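PDB 3SG0: extracellular ligand-binding receptor from Rhodopseudomonas palustris, which probably serves as the solute-binding protein of an ABC-type uptake system for small aromatic acids, and holds benzoyl-formic acid in this crystal. Local coordinates for residues I30-S35 and M117-A122; S48-A53 and A289-A294; A147-K152 and R370-I375; V218-A223 and L229-L234. One frame throughout, in Å; residues are numbered along the deposited sequence. Where two conformers were deposited one is given.

Interaction 1 of 4, residues I30-S35 and M117-A122; sequences IGITMS and MTMAAA. With 173 (benzoyl-formic acid), chain B.
The selenomethionine side chain of Met119 lies over strand 28-34, and its terminal methyl does all the touching. CE comes down on the backbone of the strand, 3.7 Å from Thr33 O, and touches two apolar side chains next to it. One is Met34, whose CB is 4.0 Å from Met119 CE; the other is Ile32, whose CG2 branch is 4.1 Å from Met119 CE. Met119 runs straight out through its extended chi2 and then bends about the CG-SE bond (chi3 -72°), which tips the methyl onto the strand. The side chains of Ile32 and Met119 cross at about a right angle. The buried hydroxyl of Thr33 is engaged by Asp70 and Asn80, while Leu311 of helix 306-328 also packs on Met119.

Beyond Met119 the chain turns to the ligand. Ala121 N donates to O1B of benzoyl-formic acid over 3.0 Å, with an N-H...O angle of 153°, and the Ala120 and Ala121 methyls sit beside the same oxygen. Met119 O comes within 3.5 Å of ring carbon C2E. Thr99 and Arg198 add further hydrogen bonds to the ligand. Binding at the loop that follows a strand's C-terminal end is characteristic of the periplasmic binding protein fold.

Interaction 2 of 4, residues S48-A53 and A289-A294; sequences SKTVAA and ARFVDA
Thr50 OG1 is held by a hydrogen bond within its own helix, to Pro46 O, and the same oxygen meets the edge of the Phe291 ring. It lies in the ring plane, 3.8 Å from Phe291 CE1 and 4.1 Å from Phe291 CZ, so the hydroxyl faces the rim of C-H groups instead of the aromatic face. Thr50 CG2 reaches the same corner, 4.0 Å from Phe291 CE1, and the two side chains cross at about a right angle. Phe291 gets there because its CG stands anti to the backbone N (chi1 165°), which swings the ring out from its helix toward Thr50.

The contact joins segment 48-53, on helix 41-50, which follows the first strand of a lobe of this periplasmic binding protein, to helix 283-298. Helix 306-328 packs on both segments: Leu311 touches Val51, the ring of Trp312 meets that of Phe291 with their planes about 55° apart, and Val309 touches Phe291 as well.

At the other end of the contact two alanines let the backbones come close, with Ala53 CA 5.4 Å from Ala294 CA. The methyl of Ala53 points at the partner helix and sits 3.6 Å from Ala294 O. Ala53 CB is also 4.1 Å from Ala294 CB. Ala53 N is bonded to Thr50 O over 2.9 Å, and Lys49 O accepts from Asn299 ND2, just past helix 283-298.

Interaction 3 of 4, residues A147-K152 and R370-I375; sequences AEAIGK and RSAFLI
Ala149 and Ala372 meet methyl to methyl, their CB atoms 3.6 Å apart, where helix 143-156 packs against the chain entering strand 373-378. This is a helix-to-sheet contact of the periplasmic binding protein fold, with the strand lying in the middle of a small three-stranded antiparallel sheet. Each alanine directs its methyl at the other segment, and their small size allows the backbones to approach to 6.5 Å between Ala149 CA and Ala372 CA.

The second touch is made by branch ends. Ile150 and Leu374 cross obliquely, and CD1 of Ile150 lies 3.7 Å from CD2 of Leu374. For both residues the bond out of the backbone runs past the partner, and the outer carbons close the gap. In Ile150, CG1 stands anti to the backbone N (chi1 -164°) and chi2 then bends, carrying CD1 across to the leucine. CD2 of Leu374 also comes near the helix backbone, 4.5 Å from Ala149 O.

Farther out, neighbours on the helix and in the sheet pack around both partners. Met146 covers Ala372 and Tyr153 packs on Leu374, so one helix flanks the segment over about two turns. Ile266 and Ala268 of strand 266-269 touch Ile150, and that same strand is hydrogen-bonded through its backbone to Phe373 and Ile375. Just ahead of the strand, the short 3-10 segment is held by Asp368, whose backbone O is hydrogen-bonded to Ser371 OG and whose OD1 accepts from Arg370 N.

Interaction 4 of 4, residues V218-A223 and L229-L234; sequences VFIASA and LPQKAL
Apolar contacts make this interface, and Ile220 supplies most of them. Its two branches divide the work: CG2 lies 3.8 Å from CG of the Pro230 ring, while CD1 reaches farther onto the helix, 3.8 Å from Gln231 N and 3.9 Å from Gln231 CB. The same CD1 of Ile220 is 4.1 Å from Leu234 CD1, so one methyl rests between two successive turns. With CG1 anti to the carbonyl carbon (chi1 -59°) and chi2 extended at 171°, the longer branch reaches straight out from the strand and sets CD1 against the helix. Val218, two residues back on the same strand face, meets Leu234 tip to tip, with its CG1 3.8 Å from Leu234 CD1.

Strand 217-221 and helix 228-236 are the first two elements of a beta-alpha-beta unit completed by strand 242-244. Over the short segments the axes run at 156°, nearly antiparallel, and approach to 9.6 Å, as expected of a helix lying on a parallel sheet. Ile243 of the third element packs on Ile220, Gln231 and Leu234, and Val207 and Ile211 of helix 204-212 also touch Leu234.

Polar groups find their partners outside the interface. The Gln231 amide accepts a hydrogen bond at OE1 from Gln245 NE2, and its NE2 makes a weak one to Asp261 O. Past the strand end, Ser222 OG is hydrogen-bonded to Tyr196 OH and Ala223 touches the benzoyl-formic acid.

The ligand lies where interactions 1 and 4 send their strand-end loops: 117-122 contributes Ala121 and 218-223 contributes Ala223, although the two centres are 25 Å apart and the nearest atoms about 8 Å apart. Interaction 2 backs interaction 1 directly: Met34 CE lies 3.8 Å from Val51 CG2, and Ile32 CD1 is 3.9 Å from that same CG2 of Val51. Interaction 3 similarly backs interaction 4, through Ile150 CG2 and Phe219 CE1 at 3.6 Å. That gives two touching pairs, 1 with 2 and 3 with 4. Interactions 2 and 4, by contrast, have centres 30 Å apart; the side chains of Phe291 and Ile150 each lie about 13 Å from the ligand.

Interaction 1 of 4, residues I30-S35 and M117-A122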
loop_
_atom_site.group_PDB
_atom_site.type_symbol
_atom_site.label_atom_id
_atom_site.label_comp_id
_atom_site.label_asym_id
_atom_site.label_seq_id
_atom_site.Cartn_x
_atom_site.Cartn_y
_atom_site.Cartn_z
ATOM N N ILE A 30 -19.453 6.750 2.903
ATOM C CA ILE A 30 -18.056 6.531 2.560
ATOM C C ILE A 30 -18.024 5.782 1.237
ATOM O O ILE A 30 -18.634 4.710 1.116
ATOM C CB ILE A 30 -17.357 5.663 3.623
ATOM C CG1 ILE A 30 -17.511 6.253 5.029
ATOM C CG2 ILE A 30 -15.899 5.436 3.256
ATOM C CD1 ILE A 30 -16.797 7.548 5.254
ATOM N N GLY A 31 -17.349 6.337 0.237
ATOM C CA GLY A 31 -17.204 5.671 -1.047
ATOM C C GLY A 31 -15.854 5.006 -1.152
ATOM O O GLY A 31 -14.854 5.579 -0.717
ATOM N N ILE A 32 -15.808 3.813 -1.736
ATOM C CA ILE A 32 -14.561 3.075 -1.875
ATOM C C ILE A 32 -14.455 2.533 -3.295
ATOM O O ILE A 32 -15.407 1.939 -3.806
ATOM C CB ILE A 32 -14.496 1.886 -0.888
ATOM C CG1 ILE A 32 -14.887 2.316 0.529
ATOM C CG2 ILE A 32 -13.107 1.272 -0.893
ATOM C CD1 ILE A 32 -15.108 1.142 1.483
ATOM N N THR A 33 -13.317 2.757 -3.939
ATOM C CA THR A 33 -12.999 2.090 -5.195
ATOM C C THR A 33 -11.730 1.293 -4.977
ATOM O O THR A 33 -10.749 1.795 -4.414
ATOM C CB THR A 33 -12.898 3.089 -6.376
ATOM O OG1 THR A 33 -12.711 2.372 -7.607
ATOM C CG2 THR A 33 -11.786 4.113 -6.188
HETATM N N MSE A 34 -11.763 0.022 -5.375
HETATM C CA MSE A 34 -10.625 -0.864 -5.160
HETATM C C MSE A 34 -10.452 -1.785 -6.348
HETATM O O MSE A 34 -11.401 -2.032 -7.106
HETATM C CB MSE A 34 -10.796 -1.690 -3.887
HETATM C CG MSE A 34 -11.982 -2.643 -3.917
HETATM SE SE MSE A 34 -13.645 -1.901 -3.154
HETATM C CE MSE A 34 -13.102 -2.001 -1.283
ATOM N N SER A 35 -9.236 -2.291 -6.506
ATOM C CA SER A 35 -8.905 -3.141 -7.644
ATOM C C SER A 35 -9.178 -4.603 -7.307
ATOM O O SER A 35 -8.269 -5.385 -7.074
ATOM C CB SER A 35 -7.445 -2.931 -8.059
ATOM O OG SER A 35 -7.166 -1.553 -8.299
HETATM N N MSE A 117 -8.718 8.980 0.879
HETATM C CA MSE A 117 -7.785 8.099 1.573
HETATM C C MSE A 117 -7.282 7.100 0.538
HETATM O O MSE A 117 -7.993 6.146 0.204
HETATM C CB MSE A 117 -8.473 7.352 2.717
HETATM C CG MSE A 117 -9.413 8.195 3.558
HETATM SE SE MSE A 117 -8.614 9.699 4.455
HETATM C CE MSE A 117 -7.443 8.695 5.665
ATOM N N THR A 118 -6.099 7.314 -0.025
ATOM C CA THR A 118 -5.614 6.363 -1.011
ATOM C C THR A 118 -5.054 5.127 -0.324
ATOM O O THR A 118 -4.511 5.223 0.778
ATOM C CB THR A 118 -4.584 6.989 -1.967
ATOM O OG1 THR A 118 -4.255 6.034 -2.978
ATOM C CG2 THR A 118 -3.301 7.404 -1.261
HETATM N N MSE A 119 -5.195 3.968 -0.965
HETATM C CA MSE A 119 -4.685 2.715 -0.408
HETATM C C MSE A 119 -3.406 2.236 -1.098
HETATM O O MSE A 119 -2.907 1.145 -0.802
HETATM C CB MSE A 119 -5.768 1.629 -0.422
HETATM C CG MSE A 119 -6.977 1.996 0.428
HETATM SE SE MSE A 119 -8.327 0.619 0.500
HETATM C CE MSE A 119 -9.026 0.783 -1.316
ATOM N N ALA A 120 -2.868 3.057 -1.995
ATOM C CA ALA A 120 -1.690 2.702 -2.771
ATOM C C ALA A 120 -0.416 3.259 -2.131
ATOM O O ALA A 120 -0.476 3.932 -1.096
ATOM C CB ALA A 120 -1.865 3.176 -4.201
ATOM N N ALA A 121 0.732 2.977 -2.745
ATOM C CA ALA A 121 2.015 3.100 -2.043
ATOM C C ALA A 121 2.957 4.215 -2.485
ATOM O O ALA A 121 3.785 4.659 -1.686
ATOM C CB ALA A 121 2.768 1.768 -2.109
ATOM N N ALA A 122 2.916 4.628 -3.749
ATOM C CA ALA A 122 3.962 5.531 -4.251
ATOM C C ALA A 122 3.946 6.906 -3.587
ATOM O O ALA A 122 2.891 7.489 -3.368
ATOM C CB ALA A 122 3.860 5.684 -5.749
HETATM O O1B 173 B . 0.878 1.274 -5.164
HETATM C C1 173 B . 0.817 0.311 -5.881
HETATM O O1A 173 B . 0.686 0.396 -7.262
HETATM C C2 173 B . 1.118 -1.061 -5.340
HETATM O O2 173 B . 1.322 -1.974 -6.083
HETATM C C1G 173 B . 1.086 -1.231 -3.853
HETATM C C2D 173 B . -0.066 -0.621 -3.061
HETATM C C2E 173 B . -0.102 -0.761 -1.554
HETATM C C3 173 B . 1.033 -1.501 -0.848
HETATM C C1E 173 B . 2.186 -2.102 -1.674
HETATM C C1D 173 B . 2.223 -1.980 -3.183
#

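Interaction 2 of 4, residues S48-A53 and A289-A294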
loop_
_atom_site.group_PDB
_atom_site.type_symbol
_atom_site.label_atom_id
_atom_site.label_comp_id
_atom_site.label_asym_id
_atom_site.label_seq_id
_atom_site.Cartn_x
_atom_site.Cartn_y
_atom_site.Cartn_z
ATOM N N SER A 48 -12.048 -5.464 -0.535
ATOM C CA SER A 48 -13.471 -5.710 -0.737
ATOM C C SER A 48 -14.061 -6.502 0.427
ATOM O O SER A 48 -15.171 -6.231 0.886
ATOM C CB SER A 48 -13.679 -6.471 -2.043
ATOM O OG SER A 48 -15.058 -6.639 -2.314
ATOM N N LYS A 49 -13.311 -7.489 0.913
ATOM C CA LYS A 49 -13.774 -8.337 2.008
ATOM C C LYS A 49 -13.732 -7.653 3.363
ATOM O O LYS A 49 -14.406 -8.070 4.302
ATOM C CB LYS A 49 -12.978 -9.637 2.050
ATOM C CG LYS A 49 -13.225 -10.531 0.849
ATOM C CD LYS A 49 -12.365 -11.784 0.876
ATOM C CE LYS A 49 -12.482 -12.552 -0.435
ATOM N NZ LYS A 49 -11.490 -13.663 -0.502
ATOM N N THR A 50 -12.951 -6.585 3.456
ATOM C CA THR A 50 -12.839 -5.824 4.694
ATOM C C THR A 50 -14.027 -4.884 4.915
ATOM O O THR A 50 -14.331 -4.524 6.050
ATOM C CB THR A 50 -11.494 -5.065 4.722
ATOM O OG1 THR A 50 -10.432 -6.026 4.763
ATOM C CG2 THR A 50 -11.375 -4.138 5.918
ATOM N N VAL A 51 -14.718 -4.510 3.837
ATOM C CA VAL A 51 -15.818 -3.556 3.953
ATOM C C VAL A 51 -16.834 -3.981 5.016
ATOM O O VAL A 51 -17.266 -3.162 5.828
ATOM C CB VAL A 51 -16.518 -3.333 2.593
ATOM C CG1 VAL A 51 -17.716 -2.399 2.752
ATOM C CG2 VAL A 51 -15.535 -2.765 1.581
ATOM N N ALA A 52 -17.194 -5.262 5.028
ATOM C CA ALA A 52 -18.205 -5.765 5.953
ATOM C C ALA A 52 -17.775 -5.691 7.415
ATOM O O ALA A 52 -18.609 -5.827 8.319
ATOM C CB ALA A 52 -18.585 -7.192 5.587
ATOM N N ALA A 53 -16.480 -5.497 7.653
ATOM C CA ALA A 53 -15.944 -5.430 9.008
ATOM C C ALA A 53 -15.879 -4.004 9.540
ATOM O O ALA A 53 -15.572 -3.794 10.705
ATOM C CB ALA A 53 -14.559 -6.076 9.066
ATOM N N ALA A 289 -4.719 -7.208 16.020
ATOM C CA ALA A 289 -5.764 -8.082 16.537
ATOM C C ALA A 289 -7.145 -7.473 16.332
ATOM O O ALA A 289 -8.093 -8.190 16.024
ATOM C CB ALA A 289 -5.519 -8.400 18.006
ATOM N N ARG A 290 -7.276 -6.164 16.502
ATOM C CA ARG A 290 -8.561 -5.497 16.294
ATOM C C ARG A 290 -9.060 -5.725 14.871
ATOM O O ARG A 290 -10.233 -6.039 14.645
ATOM C CB ARG A 290 -8.452 -3.995 16.566
ATOM C CG ARG A 290 -8.321 -3.622 18.029
ATOM C CD ARG A 290 -8.480 -2.121 18.224
ATOM N NE ARG A 290 -9.765 -1.637 17.725
ATOM C CZ ARG A 290 -9.918 -0.902 16.628
ATOM N NH1 ARG A 290 -8.862 -0.549 15.908
ATOM N NH2 ARG A 290 -11.129 -0.511 16.255
ATOM N N PHE A 291 -8.165 -5.558 13.902
ATOM C CA PHE A 291 -8.503 -5.777 12.503
ATOM C C PHE A 291 -8.808 -7.240 12.222
ATOM O O PHE A 291 -9.842 -7.569 11.635
ATOM C CB PHE A 291 -7.352 -5.305 11.617
ATOM C CG PHE A 291 -7.419 -5.802 10.197
ATOM C CD1 PHE A 291 -8.472 -5.455 9.364
ATOM C CD2 PHE A 291 -6.402 -6.595 9.685
ATOM C CE1 PHE A 291 -8.508 -5.897 8.051
ATOM C CE2 PHE A 291 -6.430 -7.029 8.380
ATOM C CZ PHE A 291 -7.486 -6.685 7.557
ATOM N N VAL A 292 -7.913 -8.126 12.642
ATOM C CA VAL A 292 -8.074 -9.547 12.354
ATOM C C VAL A 292 -9.370 -10.090 12.960
ATOM O O VAL A 292 -10.110 -10.832 12.306
ATOM C CB VAL A 292 -6.854 -10.367 12.842
ATOM C CG1 VAL A 292 -7.151 -11.863 12.816
ATOM C CG2 VAL A 292 -5.618 -10.031 12.003
ATOM N N ASP A 293 -9.655 -9.709 14.197
ATOM C CA ASP A 293 -10.860 -10.193 14.852
ATOM C C ASP A 293 -12.107 -9.730 14.110
ATOM O O ASP A 293 -13.036 -10.508 13.888
ATOM C CB ASP A 293 -10.911 -9.731 16.311
ATOM C CG ASP A 293 -9.828 -10.365 17.169
ATOM O OD1 ASP A 293 -9.179 -11.325 16.706
ATOM O OD2 ASP A 293 -9.635 -9.904 18.316
ATOM N N ALA A 294 -12.133 -8.462 13.726
ATOM C CA ALA A 294 -13.289 -7.929 13.019
ATOM C C ALA A 294 -13.425 -8.566 11.642
ATOM O O ALA A 294 -14.524 -8.912 11.212
ATOM C CB ALA A 294 -13.196 -6.421 12.907
#

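Interaction 3 of 4, residues A147-K152 and R370-I375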
loop_
_atom_site.group_PDB
_atom_site.type_symbol
_atom_site.label_atom_id
_atom_site.label_comp_id
_atom_site.label_asym_id
_atom_site.label_seq_id
_atom_site.Cartn_x
_atom_site.Cartn_y
_atom_site.Cartn_z
ATOM N N ALA A 147 12.350 2.011 0.110
ATOM C CA ALA A 147 13.468 1.865 -0.816
ATOM C C ALA A 147 14.785 2.231 -0.136
ATOM O O ALA A 147 15.806 1.571 -0.341
ATOM C CB ALA A 147 13.246 2.717 -2.047
ATOM N N GLU A 148 14.778 3.278 0.681
ATOM C CA GLU A 148 15.985 3.648 1.409
ATOM C C GLU A 148 16.388 2.542 2.377
ATOM O O GLU A 148 17.569 2.195 2.471
ATOM C CB GLU A 148 15.797 4.971 2.153
ATOM C CG GLU A 148 15.663 6.187 1.248
ATOM C CD GLU A 148 16.957 6.565 0.544
ATOM O OE1 GLU A 148 18.004 5.950 0.837
ATOM O OE2 GLU A 148 16.927 7.482 -0.304
ATOM N N ALA A 149 15.416 1.976 3.081
ATOM C CA ALA A 149 15.707 0.934 4.062
ATOM C C ALA A 149 16.235 -0.353 3.419
ATOM O O ALA A 149 17.192 -0.960 3.903
ATOM C CB ALA A 149 14.474 0.643 4.908
ATOM N N ILE A 150 15.611 -0.784 2.331
ATOM C CA ILE A 150 16.066 -1.997 1.666
ATOM C C ILE A 150 17.422 -1.774 0.992
ATOM O O ILE A 150 18.270 -2.670 0.990
ATOM C CB ILE A 150 14.995 -2.573 0.687
ATOM C CG1 ILE A 150 15.325 -4.023 0.317
ATOM C CG2 ILE A 150 14.836 -1.701 -0.555
ATOM C CD1 ILE A 150 15.305 -4.984 1.499
ATOM N N GLY A 151 17.641 -0.578 0.451
ATOM C CA GLY A 151 18.938 -0.245 -0.130
ATOM C C GLY A 151 20.067 -0.357 0.881
ATOM O O GLY A 151 21.135 -0.912 0.589
ATOM N N LYS A 152 19.828 0.163 2.081
ATOM C CA LYS A 152 20.807 0.075 3.155
ATOM C C LYS A 152 21.089 -1.376 3.522
ATOM O O LYS A 152 22.244 -1.757 3.735
ATOM C CB LYS A 152 20.325 0.845 4.381
ATOM C CG LYS A 152 20.395 2.352 4.237
ATOM C CD LYS A 152 20.069 3.027 5.560
ATOM C CE LYS A 152 20.315 4.525 5.506
ATOM N NZ LYS A 152 19.260 5.235 4.740
ATOM N N ARG A 370 11.372 4.782 11.037
ATOM C CA ARG A 370 10.973 3.867 12.095
ATOM C C ARG A 370 9.869 2.923 11.659
ATOM O O ARG A 370 9.619 1.913 12.317
ATOM C CB ARG A 370 10.578 4.639 13.346
ATOM C CG ARG A 370 11.756 5.433 13.885
ATOM C CD ARG A 370 11.427 6.347 15.040
ATOM N NE ARG A 370 12.566 7.218 15.325
ATOM C CZ ARG A 370 12.561 8.183 16.238
ATOM N NH1 ARG A 370 11.475 8.403 16.966
ATOM N NH2 ARG A 370 13.643 8.929 16.421
ATOM N N SER A 371 9.217 3.235 10.546
ATOM C CA SER A 371 8.123 2.449 9.978
ATOM C C SER A 371 8.602 1.319 9.079
ATOM O O SER A 371 7.802 0.496 8.642
ATOM C CB SER A 371 7.188 3.351 9.148
ATOM O OG SER A 371 7.756 3.729 7.894
ATOM N N ALA A 372 9.888 1.316 8.733
ATOM C CA ALA A 372 10.415 0.315 7.810
ATOM C C ALA A 372 10.916 -0.891 8.586
ATOM O O ALA A 372 11.874 -0.793 9.359
ATOM C CB ALA A 372 11.534 0.895 6.951
ATOM N N PHE A 373 10.258 -2.025 8.400
ATOM C CA PHE A 373 10.679 -3.284 9.010
ATOM C C PHE A 373 11.163 -4.242 7.932
ATOM O O PHE A 373 10.492 -4.435 6.919
ATOM C CB PHE A 373 9.524 -3.919 9.784
ATOM C CG PHE A 373 9.088 -3.118 10.979
ATOM C CD1 PHE A 373 9.659 -3.331 12.222
ATOM C CD2 PHE A 373 8.129 -2.126 10.853
ATOM C CE1 PHE A 373 9.268 -2.576 13.322
ATOM C CE2 PHE A 373 7.739 -1.378 11.946
ATOM C CZ PHE A 373 8.308 -1.606 13.180
ATOM N N LEU A 374 12.332 -4.833 8.122
ATOM C CA LEU A 374 12.834 -5.812 7.173
ATOM C C LEU A 374 12.141 -7.142 7.397
ATOM O O LEU A 374 12.194 -7.699 8.498
ATOM C CB LEU A 374 14.353 -5.948 7.269
ATOM C CG LEU A 374 15.141 -4.755 6.724
ATOM C CD1 LEU A 374 16.607 -4.871 7.087
ATOM C CD2 LEU A 374 14.976 -4.649 5.218
ATOM N N ILE A 375 11.484 -7.624 6.348
ATOM C CA ILE A 375 10.698 -8.844 6.381
ATOM C C ILE A 375 11.367 -9.892 5.506
ATOM O O ILE A 375 11.868 -9.577 4.421
ATOM C CB ILE A 375 9.268 -8.592 5.833
ATOM C CG1 ILE A 375 8.617 -7.382 6.517
ATOM C CG2 ILE A 375 8.411 -9.848 5.958
ATOM C CD1 ILE A 375 8.459 -7.509 8.028
#

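Interaction 4 of 4, residues V218-A223 and L229-L234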
loop_
_atom_site.group_PDB
_atom_site.type_symbol
_atom_site.label_atom_id
_atom_site.label_comp_id
_atom_site.label_asym_id
_atom_site.label_seq_id
_atom_site.Cartn_x
_atom_site.Cartn_y
_atom_site.Cartn_z
ATOM N N VAL A 218 19.339 -9.520 -7.111
ATOM C CA VAL A 218 18.389 -8.857 -7.991
ATOM C C VAL A 218 17.266 -8.245 -7.164
ATOM O O VAL A 218 16.743 -8.881 -6.242
ATOM C CB VAL A 218 17.803 -9.823 -9.039
ATOM C CG1 VAL A 218 16.774 -9.107 -9.907
ATOM C CG2 VAL A 218 18.911 -10.390 -9.909
ATOM N N PHE A 219 16.922 -7.003 -7.498
ATOM C CA PHE A 219 15.785 -6.313 -6.914
ATOM C C PHE A 219 14.598 -6.356 -7.864
ATOM O O PHE A 219 14.734 -6.060 -9.058
ATOM C CB PHE A 219 16.133 -4.855 -6.631
ATOM C CG PHE A 219 15.129 -4.186 -5.752
ATOM C CD1 PHE A 219 15.282 -4.229 -4.378
ATOM C CD2 PHE A 219 13.992 -3.580 -6.278
ATOM C CE1 PHE A 219 14.347 -3.657 -3.542
ATOM C CE2 PHE A 219 13.048 -3.003 -5.436
ATOM C CZ PHE A 219 13.235 -3.045 -4.068
ATOM N N ILE A 220 13.433 -6.709 -7.325
ATOM C CA ILE A 220 12.189 -6.731 -8.083
ATOM C C ILE A 220 11.215 -5.734 -7.454
ATOM O O ILE A 220 10.935 -5.823 -6.253
ATOM C CB ILE A 220 11.560 -8.144 -8.057
ATOM C CG1 ILE A 220 12.535 -9.166 -8.658
ATOM C CG2 ILE A 220 10.209 -8.143 -8.785
ATOM C CD1 ILE A 220 12.104 -10.606 -8.472
ATOM N N ALA A 221 10.708 -4.794 -8.254
ATOM C CA ALA A 221 9.722 -3.824 -7.783
ATOM C C ALA A 221 8.368 -4.142 -8.410
ATOM O O ALA A 221 8.071 -3.742 -9.540
ATOM C CB ALA A 221 10.149 -2.401 -8.111
ATOM N N SER A 222 7.549 -4.868 -7.664
ATOM C CA SER A 222 6.300 -5.417 -8.168
ATOM C C SER A 222 5.293 -5.527 -7.025
ATOM O O SER A 222 5.591 -5.163 -5.884
ATOM C CB SER A 222 6.587 -6.783 -8.798
ATOM O OG SER A 222 5.433 -7.347 -9.387
ATOM N N ALA A 223 4.095 -6.013 -7.322
ATOM C CA ALA A 223 3.060 -6.118 -6.302
ATOM C C ALA A 223 2.029 -7.152 -6.707
ATOM O O ALA A 223 1.760 -7.343 -7.906
ATOM C CB ALA A 223 2.386 -4.786 -6.072
ATOM N N LEU A 229 6.165 -13.989 -10.975
ATOM C CA LEU A 229 6.736 -14.313 -12.279
ATOM C C LEU A 229 8.237 -14.016 -12.416
ATOM O O LEU A 229 9.013 -14.903 -12.761
ATOM C CB LEU A 229 5.937 -13.619 -13.383
ATOM C CG LEU A 229 6.478 -13.721 -14.806
ATOM C CD1 LEU A 229 6.556 -15.173 -15.250
ATOM C CD2 LEU A 229 5.621 -12.908 -15.762
ATOM N N PRO A 230 8.666 -12.773 -12.158
ATOM C CA PRO A 230 10.107 -12.527 -12.320
ATOM C C PRO A 230 10.982 -13.334 -11.363
ATOM O O PRO A 230 12.091 -13.711 -11.734
ATOM C CB PRO A 230 10.251 -11.020 -12.055
ATOM C CG PRO A 230 8.983 -10.633 -11.328
ATOM C CD PRO A 230 7.919 -11.537 -11.863
ATOM N N GLN A 231 10.503 -13.591 -10.148
ATOM C CA GLN A 231 11.302 -14.351 -9.197
ATOM C C GLN A 231 11.428 -15.815 -9.632
ATOM O O GLN A 231 12.522 -16.378 -9.618
ATOM C CB GLN A 231 10.737 -14.225 -7.776
ATOM C CG GLN A 231 11.565 -14.983 -6.751
ATOM C CD GLN A 231 11.673 -14.279 -5.416
ATOM O OE1 GLN A 231 11.025 -13.262 -5.165
ATOM N NE2 GLN A 231 12.519 -14.820 -4.550
ATOM N N LYS A 232 10.318 -16.423 -10.029
ATOM C CA LYS A 232 10.362 -17.780 -10.563
ATOM C C LYS A 232 11.219 -17.865 -11.821
ATOM O O LYS A 232 11.966 -18.826 -12.005
ATOM C CB LYS A 232 8.955 -18.307 -10.853
ATOM C CG LYS A 232 8.167 -18.687 -9.615
ATOM C CD LYS A 232 6.857 -19.380 -9.977
ATOM C CE LYS A 232 7.020 -20.886 -10.062
ATOM N NZ LYS A 232 7.232 -21.490 -8.715
ATOM N N ALA A 233 11.112 -16.874 -12.697
ATOM C CA ALA A 233 11.882 -16.898 -13.936
ATOM C C ALA A 233 13.378 -16.829 -13.654
ATOM O O ALA A 233 14.167 -17.548 -14.270
ATOM C CB ALA A 233 11.446 -15.765 -14.856
ATOM N N LEU A 234 13.773 -15.981 -12.711
ATOM C CA LEU A 234 15.174 -15.909 -12.320
ATOM C C LEU A 234 15.660 -17.254 -11.787
ATOM O O LEU A 234 16.725 -17.741 -12.183
ATOM C CB LEU A 234 15.376 -14.814 -11.273
ATOM C CG LEU A 234 15.406 -13.388 -11.824
ATOM C CD1 LEU A 234 15.076 -12.382 -10.743
ATOM C CD2 LEU A 234 16.767 -13.091 -12.449
#